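Local atomic coordinates of Asp/Glu-specific dipeptidyl-peptidase (Flavobacterium psychrophilum, PDB entry 5JXF), a protein that removes dipeptides from the N-terminus of oligopeptides as a serine peptidase of family S46, with strict specificity for aspartate or glutamate at the P1 position. Residues Tyr423-Leu428 against Glu445-Ser450; Ser503-Tyr508 against Lys512-Gly517. All blocks are in the same frame, centred on the assembly; numbering follows the deposited sequence.

Contact 1: Tyr423-Leu428 against Glu445-Ser450; sequences YKLYQL and ENLIKS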
ATOM      1  N   TYR A 423      19.833 -14.179 -33.201  1.00 75.36           N
ATOM      2  CA  TYR A 423      19.652 -12.939 -33.949  1.00 75.48           C
ATOM      3  C   TYR A 423      20.962 -12.170 -34.172  1.00 74.93           C
ATOM      4  O   TYR A 423      21.059 -11.357 -35.098  1.00 70.84           O
ATOM      5  CB  TYR A 423      18.645 -12.036 -33.241  1.00 74.00           C
ATOM      6  CG  TYR A 423      18.384 -10.741 -33.975  1.00 76.27           C
ATOM      7  CD1 TYR A 423      17.777 -10.738 -35.222  1.00 82.39           C
ATOM      8  CD2 TYR A 423      18.766  -9.524 -33.433  1.00 78.03           C
ATOM      9  CE1 TYR A 423      17.542  -9.558 -35.898  1.00 79.55           C
ATOM     10  CE2 TYR A 423      18.535  -8.344 -34.099  1.00 75.11           C
ATOM     11  CZ  TYR A 423      17.920  -8.367 -35.330  1.00 77.48           C
ATOM     12  OH  TYR A 423      17.688  -7.187 -36.001  1.00 78.68           O
ATOM     13  N   LYS A 424      21.963 -12.407 -33.326  1.00 74.01           N
ATOM     14  CA  LYS A 424      23.264 -11.778 -33.545  1.00 73.84           C
ATOM     15  C   LYS A 424      24.005 -12.472 -34.682  1.00 77.44           C
ATOM     16  O   LYS A 424      24.757 -11.835 -35.414  1.00 74.16           O
ATOM     17  CB  LYS A 424      24.111 -11.794 -32.277  1.00 70.83           C
ATOM     18  CG  LYS A 424      23.586 -10.895 -31.176  1.00 70.32           C
ATOM     19  CD  LYS A 424      24.552 -10.856 -30.017  1.00 71.40           C
ATOM     20  CE  LYS A 424      23.946 -10.178 -28.802  1.00 72.63           C
ATOM     21  NZ  LYS A 424      24.978 -10.110 -27.739  1.00 77.89           N
ATOM     22  N   LEU A 425      23.790 -13.777 -34.826  1.00 78.55           N
ATOM     23  CA  LEU A 425      24.368 -14.519 -35.936  1.00 76.22           C
ATOM     24  C   LEU A 425      23.724 -14.024 -37.219  1.00 77.47           C
ATOM     25  O   LEU A 425      24.364 -13.919 -38.265  1.00 76.19           O
ATOM     26  CB  LEU A 425      24.155 -16.020 -35.764  1.00 78.02           C
ATOM     27  CG  LEU A 425      24.950 -16.671 -34.631  1.00 80.41           C
ATOM     28  CD1 LEU A 425      24.644 -18.156 -34.546  1.00 81.34           C
ATOM     29  CD2 LEU A 425      26.449 -16.428 -34.794  1.00 80.47           C
ATOM     30  N   TYR A 426      22.446 -13.697 -37.113  1.00 75.51           N
ATOM     31  CA  TYR A 426      21.704 -13.142 -38.225  1.00 79.12           C
ATOM     32  C   TYR A 426      22.349 -11.865 -38.741  1.00 79.87           C
ATOM     33  O   TYR A 426      22.510 -11.676 -39.939  1.00 77.72           O
ATOM     34  CB  TYR A 426      20.279 -12.862 -37.796  1.00 79.44           C
ATOM     35  CG  TYR A 426      19.373 -12.405 -38.902  1.00 80.51           C
ATOM     36  CD1 TYR A 426      18.796 -13.320 -39.780  1.00 83.92           C
ATOM     37  CD2 TYR A 426      19.066 -11.057 -39.054  1.00 79.39           C
ATOM     38  CE1 TYR A 426      17.946 -12.900 -40.792  1.00 83.42           C
ATOM     39  CE2 TYR A 426      18.218 -10.627 -40.059  1.00 82.37           C
ATOM     40  CZ  TYR A 426      17.662 -11.551 -40.923  1.00 82.66           C
ATOM     41  OH  TYR A 426      16.816 -11.120 -41.913  1.00 81.80           O
ATOM     42  N   GLN A 427      22.718 -10.982 -37.827  1.00 79.87           N
ATOM     43  CA  GLN A 427      23.299  -9.707 -38.214  1.00 79.74           C
ATOM     44  C   GLN A 427      24.703  -9.920 -38.782  1.00 78.73           C
ATOM     45  O   GLN A 427      25.012  -9.455 -39.881  1.00 75.66           O
ATOM     46  CB  GLN A 427      23.292  -8.748 -37.019  1.00 73.23           C
ATOM     47  CG  GLN A 427      21.875  -8.512 -36.515  1.00 75.71           C
ATOM     48  CD  GLN A 427      21.766  -7.481 -35.414  1.00 75.29           C
ATOM     49  OE1 GLN A 427      22.382  -7.607 -34.357  1.00 73.69           O
ATOM     50  NE2 GLN A 427      20.969  -6.452 -35.658  1.00 81.26           N
ATOM     51  N   LEU A 428      25.523 -10.657 -38.039  1.00 76.99           N
ATOM     52  CA  LEU A 428      26.855 -11.066 -38.479  1.00 80.57           C
ATOM     53  C   LEU A 428      26.831 -11.691 -39.887  1.00 85.56           C
ATOM     54  O   LEU A 428      27.784 -11.519 -40.654  1.00 89.50           O
ATOM     55  CB  LEU A 428      27.459 -12.048 -37.473  1.00 83.91           C
ATOM     56  CG  LEU A 428      28.915 -12.507 -37.609  1.00 87.48           C
ATOM     57  CD1 LEU A 428      29.862 -11.337 -37.380  1.00 86.33           C
ATOM     58  CD2 LEU A 428      29.218 -13.644 -36.636  1.00 84.33           C
ATOM     59  N   GLU A 445      34.872 -13.418 -34.563  1.00 87.62           N
ATOM     60  CA  GLU A 445      35.816 -13.736 -33.493  1.00 87.65           C
ATOM     61  C   GLU A 445      35.595 -12.807 -32.310  1.00 86.40           C
ATOM     62  O   GLU A 445      35.813 -13.188 -31.161  1.00 84.54           O
ATOM     63  CB  GLU A 445      37.272 -13.635 -33.973  1.00 89.93           C
ATOM     64  CG  GLU A 445      37.694 -14.662 -35.030  1.00 93.90           C
ATOM     65  CD  GLU A 445      37.489 -16.107 -34.588  1.00100.24           C
ATOM     66  OE1 GLU A 445      37.722 -16.421 -33.399  1.00102.77           O
ATOM     67  OE2 GLU A 445      37.102 -16.937 -35.440  1.00104.61           O
ATOM     68  N   ASN A 446      35.158 -11.586 -32.595  1.00 86.02           N
ATOM     69  CA  ASN A 446      34.834 -10.652 -31.531  1.00 82.04           C
ATOM     70  C   ASN A 446      33.525 -11.043 -30.849  1.00 78.92           C
ATOM     71  O   ASN A 446      33.365 -10.853 -29.642  1.00 76.81           O
ATOM     72  CB  ASN A 446      34.756  -9.223 -32.068  1.00 84.99           C
ATOM     73  CG  ASN A 446      34.398  -8.218 -30.987  1.00 90.61           C
ATOM     74  OD1 ASN A 446      33.228  -7.879 -30.800  1.00 93.67           O
ATOM     75  ND2 ASN A 446      35.406  -7.747 -30.256  1.00 88.55           N
ATOM     76  N   LEU A 447      32.594 -11.599 -31.622  1.00 80.08           N
ATOM     77  CA  LEU A 447      31.332 -12.081 -31.070  1.00 77.69           C
ATOM     78  C   LEU A 447      31.553 -13.273 -30.149  1.00 79.17           C
ATOM     79  O   LEU A 447      30.904 -13.391 -29.107  1.00 74.52           O
ATOM     80  CB  LEU A 447      30.352 -12.470 -32.178  1.00 74.62           C
ATOM     81  CG  LEU A 447      29.099 -13.193 -31.668  1.00 73.56           C
ATOM     82  CD1 LEU A 447      28.189 -12.250 -30.880  1.00 68.72           C
ATOM     83  CD2 LEU A 447      28.350 -13.860 -32.802  1.00 73.12           C
ATOM     84  N   ILE A 448      32.473 -14.153 -30.536  1.00 80.40           N
ATOM     85  CA  ILE A 448      32.789 -15.335 -29.738  1.00 81.18           C
ATOM     86  C   ILE A 448      33.440 -14.982 -28.395  1.00 79.76           C
ATOM     87  O   ILE A 448      33.097 -15.561 -27.370  1.00 78.17           O
ATOM     88  CB  ILE A 448      33.716 -16.288 -30.510  1.00 83.17           C
ATOM     89  CG1 ILE A 448      33.026 -16.782 -31.783  1.00 83.30           C
ATOM     90  CG2 ILE A 448      34.132 -17.458 -29.627  1.00 83.80           C
ATOM     91  CD1 ILE A 448      33.920 -17.602 -32.690  1.00 80.72           C
ATOM     92  N   LYS A 449      34.373 -14.033 -28.394  1.00 79.35           N
ATOM     93  CA  LYS A 449      35.042 -13.661 -27.151  1.00 82.50           C
ATOM     94  C   LYS A 449      34.097 -12.880 -26.237  1.00 81.52           C
ATOM     95  O   LYS A 449      34.322 -12.785 -25.030  1.00 81.66           O
ATOM     96  CB  LYS A 449      36.318 -12.851 -27.427  1.00 83.99           C
ATOM     97  CG  LYS A 449      36.101 -11.501 -28.096  1.00 83.63           C
ATOM     98  N   SER A 450      33.033 -12.330 -26.809  1.00 78.94           N
ATOM     99  CA  SER A 450      32.090 -11.552 -26.017  1.00 77.19           C
ATOM    100  C   SER A 450      30.966 -12.435 -25.486  1.00 75.49           C
ATOM    101  O   SER A 450      30.245 -12.049 -24.570  1.00 78.54           O
ATOM    102  CB  SER A 450      31.505 -10.402 -26.833  1.00 76.04           C
ATOM    103  OG  SER A 450      30.595 -10.886 -27.801  1.00 77.63           O
TER
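The helical segments 423-428 and 445-450 run antiparallel at 162°, their axes 11.6 Å apart, with the CA atoms of K424 and L447 nearest each other across the gap. Every side-chain contact across the pair is made by L447, which reaches over with both methyls. With CG anti to the backbone N (chi1 171°), its isobutyl group extends toward the facing helix and forks there. CD2 touches two leucines, CD2 of L425 at 3.8 Å and CD2 of L428 at 3.9 Å; the side chain of L425 meets it at about a right angle. The other branch, CD1, lies 4.0 Å from CD of K424, whose extended chain gives its methylene groups to the exposed border of the contact. No hydrogen bond joins the two segments. Beside L447, OG of S450 donates to O of L447 at 2.8 Å, coming from above the carbonyl plane. F511 of helix 508-514 touches both L425 and L447, so a third helix shares the apolar seam. Since only one residue separates helix 417-435 from helix 437-450, the pair forms an antiparallel helical hairpin, closed by leucine packing and lying away from the probable catalytic triad.

Contact 2: Ser503-Tyr508 against Lys512-Gly517; sequences SKLVDY and KALLSG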
ATOM      1  N   SER A 503      20.233 -27.399 -30.758  1.00108.56           N
ATOM      2  CA  SER A 503      20.772 -26.108 -31.129  1.00103.18           C
ATOM      3  C   SER A 503      22.084 -26.045 -30.392  1.00102.54           C
ATOM      4  O   SER A 503      22.201 -26.517 -29.258  1.00101.62           O
ATOM      5  CB  SER A 503      19.876 -24.934 -30.736  1.00101.53           C
ATOM      6  OG  SER A 503      20.583 -23.706 -30.844  1.00101.29           O
ATOM      7  N   LYS A 504      23.073 -25.469 -31.052  1.00104.93           N
ATOM      8  CA  LYS A 504      24.426 -25.468 -30.544  1.00102.91           C
ATOM      9  C   LYS A 504      24.670 -24.065 -29.957  1.00 98.01           C
ATOM     10  O   LYS A 504      25.788 -23.661 -29.641  1.00 97.02           O
ATOM     11  CB  LYS A 504      25.376 -25.916 -31.680  1.00104.79           C
ATOM     12  CG  LYS A 504      26.842 -25.521 -31.603  1.00107.64           C
ATOM     13  CD  LYS A 504      27.805 -26.602 -32.149  1.00110.46           C
ATOM     14  CE  LYS A 504      27.219 -27.464 -33.243  1.00108.84           C
ATOM     15  NZ  LYS A 504      28.066 -28.673 -33.436  1.00110.66           N
ATOM     16  N   LEU A 505      23.562 -23.351 -29.758  1.00 96.17           N
ATOM     17  CA  LEU A 505      23.577 -22.035 -29.128  1.00 90.88           C
ATOM     18  C   LEU A 505      23.371 -22.153 -27.617  1.00 92.49           C
ATOM     19  O   LEU A 505      23.600 -21.190 -26.881  1.00 92.99           O
ATOM     20  CB  LEU A 505      22.498 -21.132 -29.740  1.00 90.50           C
ATOM     21  CG  LEU A 505      22.612 -20.846 -31.246  1.00 90.87           C
ATOM     22  CD1 LEU A 505      21.665 -19.738 -31.703  1.00 91.25           C
ATOM     23  CD2 LEU A 505      24.044 -20.518 -31.638  1.00 89.29           C
ATOM     24  N   VAL A 506      22.950 -23.331 -27.153  1.00 92.18           N
ATOM     25  CA  VAL A 506      22.745 -23.553 -25.719  1.00 90.87           C
ATOM     26  C   VAL A 506      24.059 -23.541 -24.933  1.00 85.07           C
ATOM     27  O   VAL A 506      24.094 -23.109 -23.789  1.00 77.70           O
ATOM     28  CB  VAL A 506      22.004 -24.896 -25.434  1.00 86.70           C
ATOM     29  CG1 VAL A 506      20.607 -24.885 -26.041  1.00 86.56           C
ATOM     30  CG2 VAL A 506      22.810 -26.090 -25.937  1.00 86.82           C
ATOM     31  N   ASP A 507      25.139 -23.993 -25.565  1.00 88.38           N
ATOM     32  CA  ASP A 507      26.407 -24.218 -24.877  1.00 90.60           C
ATOM     33  C   ASP A 507      27.554 -23.445 -25.544  1.00 87.99           C
ATOM     34  O   ASP A 507      27.560 -23.259 -26.762  1.00 88.46           O
ATOM     35  CB  ASP A 507      26.693 -25.725 -24.840  1.00 97.60           C
ATOM     36  CG  ASP A 507      28.035 -26.064 -24.228  1.00102.36           C
ATOM     37  OD1 ASP A 507      28.568 -25.250 -23.444  1.00103.28           O
ATOM     38  OD2 ASP A 507      28.544 -27.169 -24.513  1.00107.41           O
ATOM     39  N   TYR A 508      28.515 -22.988 -24.743  1.00 82.84           N
ATOM     40  CA  TYR A 508      29.619 -22.182 -25.260  1.00 81.45           C
ATOM     41  C   TYR A 508      30.599 -23.001 -26.092  1.00 88.41           C
ATOM     42  O   TYR A 508      31.040 -22.565 -27.159  1.00 84.49           O
ATOM     43  CB  TYR A 508      30.374 -21.517 -24.122  1.00 76.24           C
ATOM     44  CG  TYR A 508      31.327 -20.436 -24.576  1.00 79.35           C
ATOM     45  CD1 TYR A 508      31.090 -19.712 -25.740  1.00 81.05           C
ATOM     46  CD2 TYR A 508      32.470 -20.145 -23.848  1.00 77.20           C
ATOM     47  CE1 TYR A 508      31.958 -18.718 -26.153  1.00 81.49           C
ATOM     48  CE2 TYR A 508      33.344 -19.157 -24.253  1.00 78.29           C
ATOM     49  CZ  TYR A 508      33.083 -18.445 -25.406  1.00 80.17           C
ATOM     50  OH  TYR A 508      33.956 -17.460 -25.810  1.00 79.96           O
ATOM     51  N   LYS A 512      31.216 -22.249 -30.076  1.00 90.06           N
ATOM     52  CA  LYS A 512      32.518 -22.078 -30.732  1.00 88.46           C
ATOM     53  C   LYS A 512      32.681 -23.017 -31.941  1.00 90.10           C
ATOM     54  O   LYS A 512      33.261 -22.640 -32.969  1.00 85.20           O
ATOM     55  CB  LYS A 512      33.663 -22.325 -29.739  1.00 86.41           C
ATOM     56  CG  LYS A 512      33.901 -21.234 -28.694  1.00 84.95           C
ATOM     57  CD  LYS A 512      35.015 -21.680 -27.742  1.00 86.46           C
ATOM     58  CE  LYS A 512      35.339 -20.643 -26.683  1.00 84.04           C
ATOM     59  NZ  LYS A 512      36.329 -21.167 -25.693  1.00 85.02           N
ATOM     60  N   ALA A 513      32.173 -24.241 -31.807  1.00 91.29           N
ATOM     61  CA  ALA A 513      32.305 -25.255 -32.848  1.00 96.06           C
ATOM     62  C   ALA A 513      31.493 -24.879 -34.081  1.00 98.87           C
ATOM     63  O   ALA A 513      31.903 -25.142 -35.215  1.00100.45           O
ATOM     64  CB  ALA A 513      31.871 -26.622 -32.320  1.00 97.01           C
ATOM     65  N   LEU A 514      30.336 -24.265 -33.843  1.00 95.24           N
ATOM     66  CA  LEU A 514      29.461 -23.822 -34.918  1.00 94.03           C
ATOM     67  C   LEU A 514      30.143 -22.748 -35.766  1.00 94.45           C
ATOM     68  O   LEU A 514      29.927 -22.673 -36.974  1.00 96.78           O
ATOM     69  CB  LEU A 514      28.149 -23.291 -34.344  1.00 89.92           C
ATOM     70  CG  LEU A 514      26.987 -23.004 -35.296  1.00 91.22           C
ATOM     71  CD1 LEU A 514      26.459 -24.291 -35.920  1.00 93.65           C
ATOM     72  CD2 LEU A 514      25.884 -22.264 -34.553  1.00 92.27           C
ATOM     73  N   LEU A 515      30.977 -21.934 -35.122  1.00 91.68           N
ATOM     74  CA  LEU A 515      31.622 -20.794 -35.772  1.00 89.83           C
ATOM     75  C   LEU A 515      33.105 -21.058 -36.054  1.00 90.17           C
ATOM     76  O   LEU A 515      33.889 -20.131 -36.277  1.00 88.54           O
ATOM     77  CB  LEU A 515      31.453 -19.536 -34.914  1.00 83.52           C
ATOM     78  CG  LEU A 515      30.089 -18.832 -34.943  1.00 86.65           C
ATOM     79  CD1 LEU A 515      28.932 -19.724 -34.497  1.00 89.23           C
ATOM     80  CD2 LEU A 515      30.131 -17.570 -34.095  1.00 86.62           C
ATOM     81  N   SER A 516      33.478 -22.332 -36.046  1.00 90.34           N
ATOM     82  CA  SER A 516      34.856 -22.736 -36.278  1.00 94.52           C
ATOM     83  C   SER A 516      35.088 -22.983 -37.764  1.00 97.52           C
ATOM     84  O   SER A 516      34.460 -23.861 -38.355  1.00100.04           O
ATOM     85  CB  SER A 516      35.181 -23.992 -35.466  1.00 97.20           C
ATOM     86  OG  SER A 516      36.575 -24.224 -35.405  1.00 99.73           O
ATOM     87  N   GLY A 517      35.979 -22.200 -38.366  1.00 98.28           N
ATOM     88  CA  GLY A 517      36.310 -22.367 -39.774  1.00102.19           C
ATOM     89  C   GLY A 517      36.238 -21.103 -40.616  1.00102.78           C
ATOM     90  O   GLY A 517      36.156 -19.993 -40.089  1.00100.90           O
TER
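O of Y508 accepts the backbone N-H of K512 at 2.9 Å, the i to i+4 bond of the first turn of helix 508-514, with an N-H...O angle of 159°. The same two residues also meet through their side chains. The Y508 ring, swung round with CG anti to the backbone N (chi1 -167°), presents one face to K512, whose chain, extended beyond CG, runs past it. CE of K512 sits over that face, 3.8 Å from the ring centroid and displaced toward the CZ-CE2 side of the rim, where it comes within 3.4 Å of CZ of Y508; this is a CH-pi contact made by the methylene next to the ammonium. OH of Y508 is bonded to O of I448 on helix 437-450, which helps fix the ring's position. Earlier in the loop, K504 bends at its second and third torsions and lays its aliphatic part along the helix: CG packs 3.8 Å from CB of L514, while CD lies 4.1 Å from CB of A513. L505 adds a purely apolar touch, its CD2 3.9 Å from CD2 of L514. The loop is shaped by S503, whose OG accepts the N-H of L505 at 3.2 Å in an ST turn and is also bonded to D529. D507 stands at the N-cap of the helix. The segment 503-508 thus folds back along the short helix that it leads into. Around this unit, helices 417-435 and 437-450 pack against the loop and the short helix, and L514 rests on K525 and I526 of helix 519-528.

How the contacts relate
Contact 1 closes before contact 2 opens along the chain, yet their centres lie only 11 Å apart in a helical part of the protein, at its periphery, about 24 and 32 Å from the centre of the chain. Contact 1 joins helices 417-435 and 437-450; contact 2 joins helix 508-514 to its preceding loop and lies against both of them. The junction is partly polar, the probable hydrogen bond between OH of Y508 and O of I448 measuring 2.6 Å, and partly apolar, where L425 meets L505 and I448 meets L515 and K512. The two contacts are adjoining parts of one helical cluster, remote from the bound dipeptide and the probable catalytic residues.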